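PDB 6RXD: histidine acid phosphatase from Bifidobacterium longum subsp. infantis, which probably removes phosphate groups stepwise from inositol polyphosphates such as phytate, and perhaps the 3-phosphate of 2,3-bisphosphoglycerate. Local coordinates for residues R61-K73 / I248-Y262. Numbering follows the deposited sequence.
With ZN (zinc ion), chain C.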
loop_
_atom_site.group_PDB
_atom_site.type_symbol
_atom_site.label_atom_id
_atom_site.label_comp_id
_atom_site.label_asym_id
_atom_site.label_seq_id
_atom_site.Cartn_x
_atom_site.Cartn_y
_atom_site.Cartn_z
ATOM N N ARG A 61 -2.390 -7.388 27.991
ATOM C CA ARG A 61 -3.412 -7.532 29.029
ATOM C C ARG A 61 -3.828 -9.001 29.154
ATOM O O ARG A 61 -4.017 -9.512 30.261
ATOM C CB ARG A 61 -4.643 -6.657 28.722
ATOM C CG ARG A 61 -4.333 -5.168 28.518
ATOM C CD ARG A 61 -3.864 -4.475 29.812
ATOM N NE ARG A 61 -2.425 -4.647 30.056
ATOM C CZ ARG A 61 -1.469 -3.954 29.439
ATOM N NH1 ARG A 61 -1.777 -3.036 28.525
ATOM N NH2 ARG A 61 -0.192 -4.179 29.730
ATOM N N MET A 62 -3.933 -9.691 28.022
ATOM C CA MET A 62 -4.275 -11.111 28.026
ATOM C C MET A 62 -3.164 -11.908 28.710
ATOM O O MET A 62 -3.430 -12.828 29.504
ATOM C CB MET A 62 -4.483 -11.595 26.583
ATOM C CG MET A 62 -4.864 -13.059 26.443
ATOM S SD MET A 62 -5.168 -13.435 24.701
ATOM C CE MET A 62 -5.744 -15.124 24.833
ATOM N N ALA A 63 -1.921 -11.527 28.433
ATOM C CA ALA A 63 -0.767 -12.214 28.992
ATOM C C ALA A 63 -0.731 -12.068 30.500
ATOM O O ALA A 63 -0.388 -13.019 31.214
ATOM C CB ALA A 63 0.525 -11.668 28.372
ATOM N N GLU A 64 -1.092 -10.883 30.994
ATOM C CA GLU A 64 -1.072 -10.650 32.434
ATOM C C GLU A 64 -2.099 -11.543 33.139
ATOM O O GLU A 64 -1.836 -12.090 34.218
ATOM C CB GLU A 64 -1.297 -9.160 32.732
ATOM C CG GLU A 64 -0.128 -8.285 32.307
ATOM C CD GLU A 64 -0.492 -6.825 32.119
ATOM O OE1 GLU A 64 -1.694 -6.484 32.157
ATOM O OE2 GLU A 64 0.430 -6.007 31.921
ATOM N N THR A 65 -3.264 -11.709 32.520
ATOM C CA THR A 65 -4.289 -12.590 33.072
ATOM C C THR A 65 -3.847 -14.058 33.024
ATOM O O THR A 65 -4.012 -14.809 33.993
ATOM C CB THR A 65 -5.615 -12.395 32.324
ATOM O OG1 THR A 65 -6.077 -11.057 32.543
ATOM C CG2 THR A 65 -6.671 -13.375 32.834
ATOM N N ALA A 66 -3.268 -14.469 31.900
ATOM C CA ALA A 66 -2.727 -15.825 31.792
ATOM C C ALA A 66 -1.659 -16.106 32.852
ATOM O O ALA A 66 -1.603 -17.197 33.418
ATOM C CB ALA A 66 -2.172 -16.067 30.391
ATOM N N ALA A 67 -0.802 -15.126 33.116
ATOM C CA ALA A 67 0.233 -15.301 34.134
ATOM C C ALA A 67 -0.386 -15.474 35.515
ATOM O O ALA A 67 0.061 -16.307 36.309
ATOM C CB ALA A 67 1.214 -14.115 34.126
ATOM N N ARG A 68 -1.406 -14.676 35.801
ATOM C CA ARG A 68 -2.099 -14.752 37.086
ATOM C C ARG A 68 -2.822 -16.085 37.263
ATOM O O ARG A 68 -2.842 -16.650 38.362
ATOM C CB ARG A 68 -3.111 -13.604 37.199
ATOM C CG ARG A 68 -3.883 -13.560 38.520
ATOM C CD ARG A 68 -5.164 -12.726 38.403
ATOM N NE ARG A 68 -6.140 -13.322 37.485
ATOM C CZ ARG A 68 -7.364 -12.843 37.267
ATOM N NH1 ARG A 68 -7.778 -11.757 37.905
ATOM N NH2 ARG A 68 -8.178 -13.455 36.416
ATOM N N ASP A 69 -3.434 -16.573 36.189
ATOM C CA ASP A 69 -4.312 -17.739 36.270
ATOM C C ASP A 69 -3.677 -19.060 35.816
ATOM O O ASP A 69 -4.364 -20.073 35.709
ATOM C CB ASP A 69 -5.593 -17.496 35.470
ATOM C CG ASP A 69 -6.475 -16.426 36.083
ATOM O OD1 ASP A 69 -6.197 -16.003 37.228
ATOM O OD2 ASP A 69 -7.450 -16.017 35.415
ATOM N N GLY A 70 -2.374 -19.054 35.566
ATOM C CA GLY A 70 -1.687 -20.265 35.138
ATOM C C GLY A 70 -2.155 -20.730 33.770
ATOM O O GLY A 70 -2.304 -21.937 33.518
ATOM N N GLY A 71 -2.366 -19.772 32.875
ATOM C CA GLY A 71 -2.898 -20.064 31.553
ATOM C C GLY A 71 -1.891 -20.238 30.429
ATOM O O GLY A 71 -2.285 -20.461 29.286
ATOM N N PHE A 72 -0.598 -20.119 30.721
ATOM C CA PHE A 72 0.408 -20.414 29.709
ATOM C C PHE A 72 0.767 -21.893 29.751
ATOM O O PHE A 72 0.677 -22.538 30.804
ATOM C CB PHE A 72 1.677 -19.581 29.927
ATOM C CG PHE A 72 1.541 -18.148 29.499
ATOM C CD1 PHE A 72 1.526 -17.812 28.150
ATOM C CD2 PHE A 72 1.390 -17.137 30.439
ATOM C CE1 PHE A 72 1.395 -16.488 27.747
ATOM C CE2 PHE A 72 1.259 -15.814 30.042
ATOM C CZ PHE A 72 1.265 -15.487 28.696
ATOM N N LYS A 73 1.182 -22.432 28.611
ATOM C CA LYS A 73 1.553 -23.848 28.551
ATOM C C LYS A 73 2.826 -24.188 29.325
ATOM O O LYS A 73 2.989 -25.316 29.804
ATOM C CB LYS A 73 1.653 -24.326 27.099
ATOM C CG LYS A 73 0.294 -24.521 26.449
ATOM C CD LYS A 73 0.342 -25.578 25.349
ATOM C CE LYS A 73 -1.038 -26.167 25.075
ATOM N NZ LYS A 73 -1.091 -26.795 23.720
ATOM N N ILE A 248 0.517 -21.390 22.803
ATOM C CA ILE A 248 0.907 -20.490 23.876
ATOM C C ILE A 248 0.074 -20.730 25.127
ATOM O O ILE A 248 0.602 -20.791 26.240
ATOM C CB ILE A 248 0.722 -19.027 23.417
ATOM C CG1 ILE A 248 1.639 -18.731 22.229
ATOM C CG2 ILE A 248 0.989 -18.054 24.562
ATOM C CD1 ILE A 248 1.066 -17.674 21.268
ATOM N N PHE A 249 -1.236 -20.879 24.948
ATOM C CA PHE A 249 -2.155 -20.903 26.078
ATOM C C PHE A 249 -2.754 -22.283 26.269
ATOM O O PHE A 249 -2.916 -23.037 25.304
ATOM C CB PHE A 249 -3.300 -19.906 25.860
ATOM C CG PHE A 249 -2.847 -18.478 25.711
ATOM C CD1 PHE A 249 -2.543 -17.711 26.832
ATOM C CD2 PHE A 249 -2.724 -17.904 24.449
ATOM C CE1 PHE A 249 -2.118 -16.392 26.692
ATOM C CE2 PHE A 249 -2.303 -16.582 24.295
ATOM C CZ PHE A 249 -2.005 -15.824 25.418
ATOM N N THR A 250 -3.111 -22.606 27.512
ATOM C CA THR A 250 -3.710 -23.911 27.802
ATOM C C THR A 250 -5.125 -24.032 27.268
ATOM O O THR A 250 -5.807 -23.034 27.050
ATOM C CB THR A 250 -3.770 -24.204 29.316
ATOM O OG1 THR A 250 -4.681 -23.290 29.951
ATOM C CG2 THR A 250 -2.393 -24.085 29.944
ATOM N N GLU A 251 -5.570 -25.270 27.080
ATOM C CA GLU A 251 -6.937 -25.535 26.645
ATOM C C GLU A 251 -7.940 -24.942 27.607
ATOM O O GLU A 251 -8.941 -24.347 27.205
ATOM C CB GLU A 251 -7.164 -27.043 26.563
ATOM C CG GLU A 251 -6.376 -27.731 25.479
ATOM C CD GLU A 251 -6.761 -27.277 24.091
ATOM O OE1 GLU A 251 -7.886 -26.755 23.885
ATOM O OE2 GLU A 251 -5.916 -27.456 23.202
ATOM N N GLU A 252 -7.661 -25.111 28.893
ATOM C CA GLU A 252 -8.525 -24.594 29.942
ATOM C C GLU A 252 -8.645 -23.067 29.881
ATOM O O GLU A 252 -9.730 -22.510 30.025
ATOM C CB GLU A 252 -7.987 -25.052 31.301
ATOM C CG GLU A 252 -8.719 -24.521 32.506
ATOM C CD GLU A 252 -8.073 -24.983 33.799
ATOM O OE1 GLU A 252 -6.877 -24.678 34.008
ATOM O OE2 GLU A 252 -8.752 -25.665 34.594
ATOM N N PHE A 253 -7.531 -22.386 29.647
ATOM C CA PHE A 253 -7.564 -20.932 29.534
ATOM C C PHE A 253 -8.376 -20.502 28.309
ATOM O O PHE A 253 -9.238 -19.624 28.390
ATOM C CB PHE A 253 -6.132 -20.404 29.447
ATOM C CG PHE A 253 -6.023 -18.904 29.501
ATOM C CD1 PHE A 253 -5.924 -18.163 28.336
ATOM C CD2 PHE A 253 -5.998 -18.239 30.720
ATOM C CE1 PHE A 253 -5.808 -16.770 28.383
ATOM C CE2 PHE A 253 -5.888 -16.860 30.778
ATOM C CZ PHE A 253 -5.786 -16.126 29.603
ATOM N N LEU A 254 -8.118 -21.141 27.178
ATOM C CA LEU A 254 -8.785 -20.761 25.936
ATOM C C LEU A 254 -10.261 -21.123 25.972
ATOM O O LEU A 254 -11.071 -20.471 25.337
ATOM C CB LEU A 254 -8.107 -21.437 24.749
ATOM C CG LEU A 254 -6.686 -20.942 24.488
ATOM C CD1 LEU A 254 -5.998 -21.793 23.425
ATOM C CD2 LEU A 254 -6.690 -19.466 24.094
ATOM N N ALA A 255 -10.610 -22.169 26.713
ATOM C CA ALA A 255 -12.016 -22.539 26.839
ATOM C C ALA A 255 -12.799 -21.470 27.597
ATOM O O ALA A 255 -13.956 -21.202 27.279
ATOM C CB ALA A 255 -12.164 -23.900 27.505
ATOM N N LYS A 256 -12.175 -20.865 28.607
ATOM C CA LYS A 256 -12.808 -19.755 29.312
ATOM C C LYS A 256 -12.981 -18.528 28.427
ATOM O O LYS A 256 -13.941 -17.776 28.579
ATOM C CB LYS A 256 -12.041 -19.390 30.583
ATOM C CG LYS A 256 -12.067 -20.480 31.650
ATOM C CD LYS A 256 -11.500 -19.974 32.966
ATOM C CE LYS A 256 -11.190 -21.130 33.911
ATOM N NZ LYS A 256 -10.711 -20.651 35.239
ATOM N N LEU A 257 -12.040 -18.314 27.512
ATOM C CA LEU A 257 -12.165 -17.218 26.563
ATOM C C LEU A 257 -13.344 -17.480 25.621
ATOM O O LEU A 257 -14.181 -16.608 25.417
ATOM C CB LEU A 257 -10.871 -17.035 25.765
ATOM C CG LEU A 257 -10.931 -15.972 24.662
ATOM C CD1 LEU A 257 -11.350 -14.630 25.227
ATOM C CD2 LEU A 257 -9.594 -15.856 23.947
ATOM N N GLU A 258 -13.416 -18.693 25.080
ATOM C CA GLU A 258 -14.468 -19.038 24.118
ATOM C C GLU A 258 -15.895 -19.028 24.670
ATOM O O GLU A 258 -16.851 -18.873 23.905
ATOM C CB GLU A 258 -14.169 -20.363 23.416
ATOM C CG GLU A 258 -13.323 -20.193 22.172
ATOM C CD GLU A 258 -13.828 -19.077 21.268
ATOM O OE1 GLU A 258 -14.841 -19.285 20.567
ATOM O OE2 GLU A 258 -13.221 -17.984 21.264
ATOM N N ASN A 259 -16.050 -19.181 25.983
ATOM C CA ASN A 259 -17.389 -19.090 26.566
ATOM C C ASN A 259 -17.616 -17.848 27.435
ATOM O O ASN A 259 -18.492 -17.836 28.304
ATOM C CB ASN A 259 -17.794 -20.387 27.275
ATOM C CG ASN A 259 -16.825 -20.791 28.356
ATOM O OD1 ASN A 259 -16.414 -19.969 29.172
ATOM N ND2 ASN A 259 -16.458 -22.071 28.376
ATOM N N GLY A 260 -16.817 -16.809 27.194
ATOM C CA GLY A 260 -17.104 -15.474 27.700
ATOM C C GLY A 260 -16.703 -15.152 29.123
ATOM O O GLY A 260 -17.076 -14.105 29.659
ATOM N N GLU A 261 -15.942 -16.044 29.746
ATOM C CA GLU A 261 -15.456 -15.796 31.094
ATOM C C GLU A 261 -14.305 -14.801 31.078
ATOM O O GLU A 261 -14.083 -14.079 32.054
ATOM C CB GLU A 261 -15.031 -17.100 31.764
ATOM C CG GLU A 261 -16.194 -18.067 31.954
ATOM C CD GLU A 261 -15.786 -19.364 32.623
ATOM O OE1 GLU A 261 -15.017 -19.314 33.607
ATOM O OE2 GLU A 261 -16.237 -20.435 32.163
ATOM N N TYR A 262 -13.567 -14.775 29.971
ATOM C CA TYR A 262 -12.483 -13.817 29.809
ATOM C C TYR A 262 -12.832 -12.808 28.735
ATOM O O TYR A 262 -13.493 -13.134 27.747
ATOM C CB TYR A 262 -11.196 -14.517 29.393
ATOM C CG TYR A 262 -10.459 -15.255 30.482
ATOM C CD1 TYR A 262 -10.281 -14.705 31.748
ATOM C CD2 TYR A 262 -9.897 -16.497 30.224
ATOM C CE1 TYR A 262 -9.578 -15.388 32.726
ATOM C CE2 TYR A 262 -9.204 -17.185 31.194
ATOM C CZ TYR A 262 -9.045 -16.631 32.440
ATOM O OH TYR A 262 -8.338 -17.332 33.389
HETATM ZN ZN ZN C . -6.745 -27.281 21.166
HETATM O O HOH W 1 -4.658 -23.390 32.646
HETATM O O HOH W 2 -3.491 -28.073 23.327
#
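Just beyond helix 55-69 and just before helix 251-258, Phe72 and Phe249 form a single backbone bridge; the axes of the two short helical segments, 11.4 Å apart at closest, make an angle of 127°. Flanking it, Thr250 N donates to Gly71 O (2.9 Å) and Lys73 N to Ile248 O (2.9 Å). Gly71 suits its place because a CB there would collide with the Phe253 ring. Thr250 N-caps helix 251-258, its OG1 accepting from Phe253 N. Met62, CG anti to its N (chi1 -179°) and extended beyond, makes a Met-aromatic contact with Phe249, its CE in CH-pi contact over one face, 4.0 Å from the centroid, and reaches the Phe253 edge; small Ala66 lets the Phe253 face settle on its CB, also CH-pi. Tyr262 OH donates to Asp69 OD2 (2.6 Å) on the anti lone pair, ring and carboxylate nearly coplanar, while Arg68 grips both carboxylate oxygens side-on. Replacing Asp69 by an alanine would probably leave Tyr262 OH without this acceptor and Arg68 without this countercharge. Lys73 NZ, hydrogen-bonded to Ser246 O, also reaches Glu251 OE2, a zinc ligand with His242, through a water. Phe81 of helix 75-95 meets Phe249 edge-to-face, Ala304 of helix 301-317 touches Met62, and Trp264 of strand 264-265 lies against Met62, Leu257 and Tyr262.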